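Local atomic coordinates of salt-tolerant glutaminase (Micrococcus luteus, PDB entry 3AGD), a protein that probably catalyses the hydrolysis of L-glutamine to L-glutamate and ammonium, as a homotetrameric enzyme of the glutaminase family. Residues D244-W249 with A294-S299. Sequence-based numbering, arbitrary orientation.
Sequences DAAGQW and ACRRLS
R296 reaches out from its helix to the loop at A245 and A246 and lays one face of its guanidinium against the benzo edge of W249. The indole atom CZ3 stands 3.8 Å above the guanidinium plane of R296, over its centre, and the two planes are inclined at 63°, so the indole edge meets the cation's face and no parallel stack forms. R296 reaches this far because its chain is extended from CG to NE, and a turn at the last torsion presents the guanidinium face to the ring. At the guanidinium edge, R296 NH2 gives a weak hydrogen bond to A246 O (3.3 Å, N-H...O 156°). Two waters, both in the guanidinium plane, reinforce that link. Water 1 accepts from R296 NH2 at 3.0 Å and also from A246 N; water 2 accepts from R296 NH1 and donates to A246 O at 2.8 Å. The carbonyl of A246 is thus held both directly and through water, and its N-H through water 1. These partners at the guanidinium edge, with the indole against one face, probably restrict its rotation. Farther along the indole edge, C295 CB lies near the ring plane, 3.9 Å from W249 CZ2. W249 has CG anti to its own N (chi1 -162°), which carries the benzo ring toward helix 289-301, while NE1 is hydrogen-bonded to I255 O. The contact joins the loop after helix 227-240, where predicted substrate-binding Y243 immediately precedes this segment, and the first residue of helix 249-252 to helix 289-301, which packs with helix 4-16 against the five-stranded antiparallel sheet (A294 and L298 on strand 273-278, L298 also on strand 40-44), consistent with the beta-lactamase-like fold of glutaminases.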
# COMPACT_ATOMS: atom_id res chain seq x y z
N ASP A 244 5.63 10.37 16.16
CA ASP A 244 5.36 10.51 17.58
C ASP A 244 3.88 10.52 17.96
O ASP A 244 3.53 10.90 19.08
CB ASP A 244 6.04 11.77 18.13
CG ASP A 244 7.56 11.63 18.19
OD1 ASP A 244 8.05 10.64 18.78
OD2 ASP A 244 8.27 12.50 17.65
N ALA A 245 3.02 10.11 17.04
CA ALA A 245 1.59 10.06 17.33
C ALA A 245 1.32 8.84 18.22
O ALA A 245 2.13 7.91 18.26
CB ALA A 245 0.79 9.95 16.04
N ALA A 246 0.20 8.86 18.94
CA ALA A 246 -0.16 7.75 19.82
C ALA A 246 -0.31 6.46 19.02
O ALA A 246 -0.78 6.48 17.88
CB ALA A 246 -1.45 8.07 20.56
N GLY A 247 0.08 5.34 19.63
CA GLY A 247 -0.01 4.05 18.95
C GLY A 247 1.01 3.96 17.83
O GLY A 247 2.12 4.47 17.97
N GLN A 248 0.66 3.32 16.73
CA GLN A 248 1.56 3.21 15.59
C GLN A 248 0.69 3.51 14.37
O GLN A 248 -0.14 2.70 13.98
CB GLN A 248 2.14 1.79 15.50
CG GLN A 248 3.53 1.70 14.88
CD GLN A 248 3.50 1.54 13.38
OE1 GLN A 248 2.58 0.93 12.83
NE2 GLN A 248 4.52 2.06 12.70
N TRP A 249 0.90 4.69 13.80
CA TRP A 249 0.12 5.19 12.67
C TRP A 249 -0.13 4.27 11.49
O TRP A 249 -1.28 4.08 11.09
CB TRP A 249 0.73 6.51 12.18
CG TRP A 249 -0.22 7.31 11.35
CD1 TRP A 249 -0.29 7.36 9.99
CD2 TRP A 249 -1.26 8.18 11.84
NE1 TRP A 249 -1.30 8.21 9.59
CE2 TRP A 249 -1.91 8.72 10.71
CE3 TRP A 249 -1.69 8.55 13.12
CZ2 TRP A 249 -2.98 9.62 10.82
CZ3 TRP A 249 -2.76 9.44 13.23
CH2 TRP A 249 -3.38 9.96 12.09
N ALA A 294 -9.71 13.11 12.90
CA ALA A 294 -10.50 12.99 11.69
C ALA A 294 -9.90 11.93 10.76
O ALA A 294 -10.62 11.19 10.10
CB ALA A 294 -10.58 14.34 10.97
N CYS A 295 -8.57 11.86 10.71
CA CYS A 295 -7.91 10.87 9.87
C CYS A 295 -8.17 9.45 10.39
O CYS A 295 -8.34 8.52 9.60
CB CYS A 295 -6.40 11.14 9.79
SG CYS A 295 -5.96 12.60 8.80
N ARG A 296 -8.20 9.29 11.71
CA ARG A 296 -8.47 7.99 12.32
C ARG A 296 -9.89 7.56 11.96
O ARG A 296 -10.13 6.40 11.65
CB ARG A 296 -8.31 8.05 13.84
CG ARG A 296 -6.87 8.29 14.32
CD ARG A 296 -6.81 8.29 15.84
NE ARG A 296 -5.51 8.70 16.37
CZ ARG A 296 -4.41 7.95 16.38
NH1 ARG A 296 -4.43 6.72 15.88
NH2 ARG A 296 -3.29 8.42 16.90
N ARG A 297 -10.83 8.51 12.00
CA ARG A 297 -12.22 8.21 11.67
C ARG A 297 -12.40 7.91 10.18
O ARG A 297 -13.19 7.04 9.82
CB ARG A 297 -13.13 9.37 12.09
CG ARG A 297 -13.48 9.39 13.58
CD ARG A 297 -14.40 8.22 13.94
NE ARG A 297 -15.76 8.36 13.40
CZ ARG A 297 -16.72 9.09 13.97
NH1 ARG A 297 -16.48 9.75 15.09
NH2 ARG A 297 -17.92 9.18 13.40
N LEU A 298 -11.68 8.63 9.32
CA LEU A 298 -11.79 8.38 7.89
C LEU A 298 -11.32 6.96 7.58
O LEU A 298 -11.94 6.25 6.79
CB LEU A 298 -10.93 9.38 7.10
CG LEU A 298 -11.44 10.82 7.01
CD1 LEU A 298 -10.41 11.67 6.27
CD2 LEU A 298 -12.77 10.85 6.27
N SER A 299 -10.23 6.56 8.22
CA SER A 299 -9.67 5.23 8.03
C SER A 299 -10.65 4.15 8.52
O SER A 299 -10.88 3.15 7.82
CB SER A 299 -8.34 5.10 8.79
OG SER A 299 -7.95 3.74 8.89
O HOH W 1 -2.39 10.84 18.52
O HOH W 2 -1.75 5.29 15.58